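Rnh (Ribonuclease H) (Chlorobaculum tepidum, PDB 3H08) probably cleaves the RNA strand of RNA-DNA hybrids endonucleolytically, using magnesium, to give products with 5'-phosphomonoester ends. Local coordinates at residues T6-G11 and P129-A134; Q66-S71 and T118-K123. The protein carries 3 engineered substitutions. One frame throughout, in Å; residues are numbered along the deposited sequence. Where two conformers were deposited one is given.

Interaction 1. Residues T6-G11 and P129-A134. Engineered in segment 129-134: A134 (natural residue Cys).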
ATOM      1  N   THR A   6      -9.198   1.485   9.376  1.00 21.22           N
ATOM      2  CA  THR A   6      -9.060   0.399   8.415  1.00 20.72           C
ATOM      3  C   THR A   6      -8.733   1.044   7.054  1.00 21.85           C
ATOM      4  O   THR A   6      -9.370   2.004   6.658  1.00 21.91           O
ATOM      5  CB  THR A   6     -10.329  -0.442   8.404  1.00 21.70           C
ATOM      6  OG1 THR A   6     -10.566  -0.934   9.721  1.00 21.96           O
ATOM      7  CG2 THR A   6     -10.231  -1.598   7.420  1.00 22.12           C
ATOM      8  N   ILE A   7      -7.704   0.521   6.378  1.00 20.79           N
ATOM      9  CA  ILE A   7      -7.233   1.073   5.123  1.00 20.58           C
ATOM     10  C   ILE A   7      -7.214  -0.026   4.092  1.00 21.14           C
ATOM     11  O   ILE A   7      -6.701  -1.112   4.328  1.00 21.79           O
ATOM     12  CB  ILE A   7      -5.824   1.716   5.262  1.00 21.50           C
ATOM     13  CG1 ILE A   7      -5.824   2.704   6.412  1.00 22.39           C
ATOM     14  CG2 ILE A   7      -5.416   2.351   3.980  1.00 24.03           C
ATOM     15  CD1 ILE A   7      -4.536   3.444   6.574  1.00 24.08           C
ATOM     16  N   TYR A   8      -7.772   0.292   2.931  1.00 21.17           N
ATOM     17  CA  TYR A   8      -7.855  -0.607   1.782  1.00 20.84           C
ATOM     18  C   TYR A   8      -7.006  -0.014   0.677  1.00 21.78           C
ATOM     19  O   TYR A   8      -7.208   1.122   0.296  1.00 22.38           O
ATOM     20  CB  TYR A   8      -9.281  -0.749   1.340  1.00 20.89           C
ATOM     21  CG  TYR A   8     -10.206  -1.252   2.410  1.00 20.28           C
ATOM     22  CD1 TYR A   8     -10.441  -2.610   2.565  1.00 20.93           C
ATOM     23  CD2 TYR A   8     -10.842  -0.373   3.293  1.00 21.17           C
ATOM     24  CE1 TYR A   8     -11.301  -3.090   3.539  1.00 21.05           C
ATOM     25  CE2 TYR A   8     -11.686  -0.847   4.261  1.00 21.08           C
ATOM     26  CZ  TYR A   8     -11.903  -2.209   4.400  1.00 21.03           C
ATOM     27  OH  TYR A   8     -12.802  -2.685   5.349  1.00 23.92           O
ATOM     28  N   THR A   9      -6.031  -0.760   0.201  1.00 22.19           N
ATOM     29  CA  THR A   9      -5.059  -0.230  -0.745  1.00 24.15           C
ATOM     30  C   THR A   9      -5.018  -1.077  -2.019  1.00 26.03           C
ATOM     31  O   THR A   9      -5.162  -2.321  -1.979  1.00 28.54           O
ATOM     32  CB  THR A   9      -3.648  -0.141  -0.102  1.00 25.19           C
ATOM     33  OG1 THR A   9      -3.125  -1.458   0.129  1.00 27.70           O
ATOM     34  CG2 THR A   9      -3.693   0.629   1.178  1.00 26.60           C
ATOM     35  N   ASP A  10      -4.716  -0.428  -3.146  1.00 25.47           N
ATOM     36  CA  ASP A  10      -4.562  -1.124  -4.435  1.00 25.30           C
ATOM     37  C   ASP A  10      -3.631  -0.348  -5.325  1.00 24.91           C
ATOM     38  O   ASP A  10      -3.622   0.862  -5.312  1.00 24.77           O
ATOM     39  CB  ASP A  10      -5.920  -1.324  -5.170  1.00 26.28           C
ATOM     40  CG  ASP A  10      -5.857  -2.359  -6.344  1.00 32.17           C
ATOM     41  OD1 ASP A  10      -5.221  -2.058  -7.402  1.00 44.13           O
ATOM     42  OD2 ASP A  10      -6.548  -3.436  -6.282  1.00 41.41           O
ATOM     43  N   GLY A  11      -2.885  -1.073  -6.147  1.00 25.44           N
ATOM     44  CA  GLY A  11      -2.098  -0.447  -7.179  1.00 25.51           C
ATOM     45  C   GLY A  11      -2.271  -1.188  -8.478  1.00 26.68           C
ATOM     46  O   GLY A  11      -2.586  -2.375  -8.481  1.00 29.53           O
ATOM     47  N   PRO A 129     -16.070  -4.459  -1.388  1.00 23.72           N
ATOM     48  CA  PRO A 129     -16.307  -3.204  -2.124  1.00 22.82           C
ATOM     49  C   PRO A 129     -15.297  -2.114  -1.851  1.00 22.42           C
ATOM     50  O   PRO A 129     -15.182  -1.162  -2.638  1.00 21.30           O
ATOM     51  CB  PRO A 129     -17.694  -2.737  -1.652  1.00 24.22           C
ATOM     52  CG  PRO A 129     -18.076  -3.586  -0.524  1.00 24.47           C
ATOM     53  CD  PRO A 129     -17.115  -4.736  -0.389  1.00 23.88           C
ATOM     54  N   TYR A 130     -14.580  -2.228  -0.731  1.00 21.39           N
ATOM     55  CA  TYR A 130     -13.609  -1.188  -0.347  1.00 21.50           C
ATOM     56  C   TYR A 130     -12.294  -1.343  -1.086  1.00 21.27           C
ATOM     57  O   TYR A 130     -11.793  -0.391  -1.674  1.00 21.77           O
ATOM     58  CB  TYR A 130     -13.461  -1.146   1.155  1.00 21.85           C
ATOM     59  CG  TYR A 130     -14.818  -1.068   1.841  1.00 20.76           C
ATOM     60  CD1 TYR A 130     -15.577   0.111   1.812  1.00 22.50           C
ATOM     61  CD2 TYR A 130     -15.364  -2.180   2.441  1.00 22.49           C
ATOM     62  CE1 TYR A 130     -16.840   0.168   2.426  1.00 23.03           C
ATOM     63  CE2 TYR A 130     -16.614  -2.135   3.054  1.00 22.28           C
ATOM     64  CZ  TYR A 130     -17.349  -0.954   3.041  1.00 22.77           C
ATOM     65  OH  TYR A 130     -18.597  -0.919   3.632  1.00 23.29           O
ATOM     66  N   ASN A 131     -11.744  -2.551  -1.131  1.00 21.56           N
ATOM     67  CA  ASN A 131     -10.633  -2.779  -2.056  1.00 20.81           C
ATOM     68  C   ASN A 131     -11.041  -2.541  -3.483  1.00 21.21           C
ATOM     69  O   ASN A 131     -10.254  -2.053  -4.256  1.00 22.87           O
ATOM     70  CB  ASN A 131     -10.016  -4.172  -1.898  1.00 20.75           C
ATOM     71  CG  ASN A 131      -9.096  -4.257  -0.724  1.00 18.97           C
ATOM     72  OD1 ASN A 131      -7.938  -3.720  -0.753  1.00 22.24           O
ATOM     73  ND2 ASN A 131      -9.550  -4.899   0.298  1.00 15.08           N
ATOM     74  N   SER A 132     -12.279  -2.885  -3.855  1.00 20.80           N
ATOM     75  CA  SER A 132     -12.698  -2.621  -5.228  1.00 21.00           C
ATOM     76  C   SER A 132     -12.655  -1.121  -5.518  1.00 20.94           C
ATOM     77  O   SER A 132     -12.273  -0.695  -6.620  1.00 21.79           O
ATOM     78  CB  SER A 132     -14.095  -3.126  -5.456  1.00 21.61           C
ATOM     79  OG  SER A 132     -14.114  -4.542  -5.483  1.00 25.78           O
ATOM     80  N   ARG A 133     -13.091  -0.324  -4.557  1.00 21.34           N
ATOM     81  CA  ARG A 133     -13.058   1.136  -4.748  1.00 21.45           C
ATOM     82  C   ARG A 133     -11.630   1.649  -4.852  1.00 21.64           C
ATOM     83  O   ARG A 133     -11.331   2.491  -5.722  1.00 21.46           O
ATOM     84  CB  ARG A 133     -13.836   1.864  -3.626  1.00 22.43           C
ATOM     85  CG  ARG A 133     -13.776   3.365  -3.702  1.00 20.24           C
ATOM     86  CD  ARG A 133     -14.374   3.890  -4.968  1.00 20.50           C
ATOM     87  NE  ARG A 133     -14.435   5.338  -4.922  1.00 18.80           N
ATOM     88  CZ  ARG A 133     -14.562   6.115  -5.966  1.00 19.23           C
ATOM     89  NH1 ARG A 133     -14.696   5.594  -7.159  1.00 22.16           N
ATOM     90  NH2 ARG A 133     -14.627   7.424  -5.808  1.00 19.71           N
ATOM     91  N   ALA A 134     -10.748   1.141  -4.001  1.00 21.80           N
ATOM     92  CA  ALA A 134      -9.333   1.484  -4.063  1.00 21.77           C
ATOM     93  C   ALA A 134      -8.745   1.157  -5.454  1.00 22.13           C
ATOM     94  O   ALA A 134      -7.983   1.971  -6.027  1.00 22.73           O
ATOM     95  CB  ALA A 134      -8.574   0.772  -2.953  1.00 23.55           C
TER

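Interaction 2. Residues Q66-S71 and T118-K123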
ATOM      1  N   GLN A  66      -5.665  -1.531  10.486  1.00 22.79           N
ATOM      2  CA  GLN A  66      -5.883  -2.814   9.808  1.00 22.06           C
ATOM      3  C   GLN A  66      -5.845  -2.498   8.308  1.00 22.99           C
ATOM      4  O   GLN A  66      -6.664  -1.750   7.819  1.00 23.90           O
ATOM      5  CB  GLN A  66      -7.261  -3.376  10.177  1.00 23.30           C
ATOM      6  CG  GLN A  66      -7.438  -3.629  11.665  1.00 22.47           C
ATOM      7  CD  GLN A  66      -6.768  -4.900  12.111  1.00 25.88           C
ATOM      8  OE1 GLN A  66      -6.719  -5.843  11.379  1.00 32.93           O
ATOM      9  NE2 GLN A  66      -6.310  -4.935  13.342  1.00 29.98           N
ATOM     10  N   LEU A  67      -4.858  -3.031   7.616  1.00 22.46           N
ATOM     11  CA  LEU A  67      -4.599  -2.715   6.212  1.00 22.36           C
ATOM     12  C   LEU A  67      -4.837  -3.914   5.345  1.00 22.92           C
ATOM     13  O   LEU A  67      -4.212  -4.961   5.547  1.00 23.02           O
ATOM     14  CB  LEU A  67      -3.174  -2.183   6.047  1.00 23.17           C
ATOM     15  CG  LEU A  67      -2.911  -1.475   4.709  1.00 23.47           C
ATOM     16  CD1 LEU A  67      -1.852  -0.446   4.862  1.00 23.79           C
ATOM     17  CD2 LEU A  67      -2.516  -2.473   3.674  1.00 23.12           C
ATOM     18  N   TYR A  68      -5.776  -3.764   4.417  1.00 23.88           N
ATOM     19  CA  TYR A  68      -6.196  -4.817   3.468  1.00 22.84           C
ATOM     20  C   TYR A  68      -5.632  -4.530   2.084  1.00 22.76           C
ATOM     21  O   TYR A  68      -5.930  -3.478   1.484  1.00 23.01           O
ATOM     22  CB  TYR A  68      -7.728  -4.878   3.393  1.00 23.97           C
ATOM     23  CG  TYR A  68      -8.327  -5.454   4.635  1.00 23.55           C
ATOM     24  CD1 TYR A  68      -8.616  -6.799   4.727  1.00 23.13           C
ATOM     25  CD2 TYR A  68      -8.544  -4.659   5.750  1.00 24.60           C
ATOM     26  CE1 TYR A  68      -9.163  -7.326   5.889  1.00 24.63           C
ATOM     27  CE2 TYR A  68      -9.090  -5.174   6.925  1.00 23.65           C
ATOM     28  CZ  TYR A  68      -9.363  -6.524   6.997  1.00 23.77           C
ATOM     29  OH  TYR A  68      -9.930  -7.071   8.127  1.00 24.87           O
ATOM     30  N   SER A  69      -4.820  -5.452   1.571  1.00 23.03           N
ATOM     31  CA  SER A  69      -4.208  -5.334   0.237  1.00 23.53           C
ATOM     32  C   SER A  69      -4.300  -6.630  -0.567  1.00 23.93           C
ATOM     33  O   SER A  69      -4.202  -7.689  -0.001  1.00 24.14           O
ATOM     34  CB  SER A  69      -2.716  -4.968   0.426  1.00 24.15           C
ATOM     35  OG  SER A  69      -2.016  -4.845  -0.802  1.00 25.19           O
ATOM     36  N   ASP A  70      -4.418  -6.561  -1.904  1.00 24.87           N
ATOM     37  CA  ASP A  70      -4.301  -7.784  -2.745  1.00 25.15           C
ATOM     38  C   ASP A  70      -2.847  -8.130  -3.029  1.00 24.21           C
ATOM     39  O   ASP A  70      -2.570  -9.140  -3.675  1.00 25.49           O
ATOM     40  CB  ASP A  70      -5.042  -7.627  -4.067  1.00 25.81           C
ATOM     41  CG  ASP A  70      -5.020  -8.874  -4.908  1.00 28.59           C
ATOM     42  OD1 ASP A  70      -5.429  -9.950  -4.401  1.00 36.27           O
ATOM     43  OD2 ASP A  70      -4.607  -8.781  -6.078  1.00 33.31           O
ATOM     44  N   SER A  71      -1.910  -7.331  -2.490  1.00 22.58           N
ATOM     45  CA  SER A  71      -0.499  -7.499  -2.813  1.00 22.13           C
ATOM     46  C   SER A  71       0.189  -8.526  -1.936  1.00 21.84           C
ATOM     47  O   SER A  71       0.478  -8.271  -0.758  1.00 20.70           O
ATOM     48  CB  SER A  71       0.237  -6.168  -2.727  1.00 21.34           C
ATOM     49  OG  SER A  71       1.628  -6.293  -2.936  1.00 21.50           O
ATOM     50  N   THR A 118      -1.492  -3.976  11.119  0.60 22.31           N
ATOM     51  CA  THR A 118      -1.659  -5.373  10.784  0.60 22.06           C
ATOM     52  C   THR A 118      -2.035  -5.386   9.313  0.60 22.37           C
ATOM     53  O   THR A 118      -2.812  -4.569   8.859  0.60 23.42           O
ATOM     54  CB  THR A 118      -2.746  -6.034  11.635  0.60 23.04           C
ATOM     55  OG1 THR A 118      -3.958  -5.291  11.509  0.60 27.67           O
ATOM     56  CG2 THR A 118      -2.338  -6.044  13.073  0.60 21.92           C
ATOM     57  N   PHE A 119      -1.439  -6.307   8.588  1.00 21.56           N
ATOM     58  CA  PHE A 119      -1.629  -6.440   7.147  1.00 21.39           C
ATOM     59  C   PHE A 119      -2.438  -7.714   6.865  1.00 21.31           C
ATOM     60  O   PHE A 119      -2.133  -8.796   7.403  1.00 21.03           O
ATOM     61  CB  PHE A 119      -0.241  -6.538   6.455  1.00 22.69           C
ATOM     62  CG  PHE A 119       0.556  -5.249   6.505  1.00 22.42           C
ATOM     63  CD1 PHE A 119       0.524  -4.347   5.422  1.00 23.44           C
ATOM     64  CD2 PHE A 119       1.268  -4.890   7.654  1.00 24.33           C
ATOM     65  CE1 PHE A 119       1.210  -3.150   5.502  1.00 22.51           C
ATOM     66  CE2 PHE A 119       1.970  -3.692   7.711  1.00 23.26           C
ATOM     67  CZ  PHE A 119       1.949  -2.833   6.636  1.00 21.99           C
ATOM     68  N   HIS A 120      -3.388  -7.586   5.951  1.00 22.54           N
ATOM     69  CA  HIS A 120      -4.253  -8.663   5.547  1.00 21.32           C
ATOM     70  C   HIS A 120      -4.242  -8.769   4.050  1.00 21.42           C
ATOM     71  O   HIS A 120      -4.419  -7.773   3.366  1.00 22.97           O
ATOM     72  CB  HIS A 120      -5.696  -8.390   5.985  1.00 20.50           C
ATOM     73  CG  HIS A 120      -5.852  -8.164   7.462  1.00 19.14           C
ATOM     74  ND1 HIS A 120      -5.888  -9.196   8.379  1.00 24.19           N
ATOM     75  CD2 HIS A 120      -5.994  -7.028   8.170  1.00 24.35           C
ATOM     76  CE1 HIS A 120      -6.046  -8.693   9.591  1.00 24.26           C
ATOM     77  NE2 HIS A 120      -6.137  -7.379   9.485  1.00 23.55           N
ATOM     78  N   LYS A 121      -4.061  -9.975   3.558  1.00 21.25           N
ATOM     79  CA  LYS A 121      -4.158 -10.277   2.124  1.00 22.00           C
ATOM     80  C   LYS A 121      -5.610 -10.512   1.714  1.00 23.02           C
ATOM     81  O   LYS A 121      -6.327 -11.336   2.343  1.00 22.71           O
ATOM     82  CB  LYS A 121      -3.357 -11.534   1.841  1.00 22.14           C
ATOM     83  CG  LYS A 121      -3.437 -12.043   0.436  1.00 22.56           C
ATOM     84  CD  LYS A 121      -2.765 -11.123  -0.531  1.00 24.70           C
ATOM     85  CE  LYS A 121      -2.499 -11.795  -1.870  1.00 24.99           C
ATOM     86  NZ  LYS A 121      -3.729 -11.948  -2.673  1.00 24.87           N
ATOM     87  N   VAL A 122      -6.029  -9.846   0.642  1.00 23.30           N
ATOM     88  CA  VAL A 122      -7.333 -10.119   0.078  1.00 24.02           C
ATOM     89  C   VAL A 122      -7.183 -10.868  -1.216  1.00 26.10           C
ATOM     90  O   VAL A 122      -6.115 -10.812  -1.826  1.00 26.51           O
ATOM     91  CB  VAL A 122      -8.178  -8.873  -0.090  1.00 23.29           C
ATOM     92  CG1 VAL A 122      -8.343  -8.166   1.256  1.00 23.79           C
ATOM     93  CG2 VAL A 122      -7.633  -7.935  -1.136  1.00 24.68           C
ATOM     94  N   LYS A 123      -8.238 -11.568  -1.612  1.00 27.03           N
ATOM     95  CA  LYS A 123      -8.179 -12.487  -2.746  1.00 29.13           C
ATOM     96  C   LYS A 123      -8.739 -11.810  -3.968  1.00 29.61           C
ATOM     97  O   LYS A 123      -9.914 -11.903  -4.263  1.00 30.37           O
ATOM     98  CB  LYS A 123      -8.925 -13.807  -2.435  1.00 29.55           C
ATOM     99  CG  LYS A 123      -8.352 -14.515  -1.195  1.00 31.21           C
ATOM    100  CD  LYS A 123      -8.461 -16.012  -1.232  1.00 31.77           C
ATOM    101  CE  LYS A 123      -7.709 -16.647  -0.052  1.00 32.91           C
ATOM    102  NZ  LYS A 123      -7.581 -18.120  -0.179  1.00 33.01           N
TER

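Interaction 1. Residues T6-G11 and P129-A134
Y8 of strand 4-13 meets two residues at the start of helix 129-144, Y130 over one face of its ring and N131 at its edge, and its side chain, traced outward, records how a helix settles on a sheet. Y8 CB lies 3.9 Å from Y130 C. CG stands anti to the carbonyl carbon (chi1 -58°), which swings the ring alongside Y130 in the same general direction. From CG onward one partner dominates: Y130 CB sits 3.3 Å above the Y8 ring centroid, only 7° off the ring normal, a nearly ideal CH-pi contact. CD1 also meets the amide of N131, which comes at the ring edge with its plane almost perpendicular to the ring; N131 CG is 3.9 Å from Y8 CD1. The two tyrosine rings meet only obliquely, and the Y8 hydroxyl ends 3.9 Å from Y130 CD2.

One turn of helix later, the engineered A134 (cysteine in nature) sets its methyl over the strand backbone, with A134 CB 3.5 Å from Y8 O. Next to it, D10 CB and A134 CB lie 4.0 Å apart. D10 is predicted to bind the magnesium ion and possibly a second one; its carboxylate lies near a bound magnesium ion and close to that of D135, the residue following A134. Ring and apolar contacts carry most of this seam.

Within the RNase H fold, the helix packs on the middle strand of the sheet, the segment axes 6.8 Å apart and inclined at 43°. Its first turn spans the strands flanking 4-13: Y130 reaches L25 and M27 of strand 18-28, and N131 touches Y68 of strand 64-69, whose ring also meets that of Y8.

Interaction 2. Residues Q66-S71 and T118-K123
The imidazole of H120 is held in two ways at once by alternate residues of the neighbouring parallel strand: at its edge by Q66 and over one face by Y68. H120 NE2 donates to Q66 OE1 at an unusually short 2.5 Å, nearly straight (172°), with the acceptor in the ring plane. Q66 gets there by bending at chi2 (-78°), which folds its amide across toward H120. Y68 forms an offset stack with the imidazole, centroids 4.5 Å apart, while V122 CG1 lies at the edge of the Y68 ring, in its plane, 3.7 Å from Y68 CD1. A leucine in place of Q66 would probably leave H120 NE2 without this acceptor and its ring freer to turn on the tyrosine.

The parallel backbones are joined by hydrogen bonds, among them S69 N to H120 O at 3.0 Å. Where the strands end, K121 NZ forms a salt bridge with D70 OD1 at 3.1 Å, from above the carboxylate plane, and donates to V122 O at 2.8 Å. The ammonium lies beside these two close acceptors and probably eases their repulsion. K121 and, from the following loop, G124, whose N also bonds D70 OD1, probably help to orient D70, a predicted magnesium ligand.

Both contacts are partly buried and draw on the same sheet, but they use it differently. Interaction 1 lays a helix across the face of the central strand and relies on apolar and aromatic touching; interaction 2 joins that strand's neighbour to an outermost strand through backbone hydrogen bonds, with polar side chains added. I7 ties the two together by probable bonds to Q66 and Y68. Along the chain, 66-71/118-123 is nested inside the loop closed by 6-11/129-134. Each brings one predicted metal-binding aspartate, D10 or D70, to the same end of the sheet, where their side chains are about 5 Å apart at their nearest atoms.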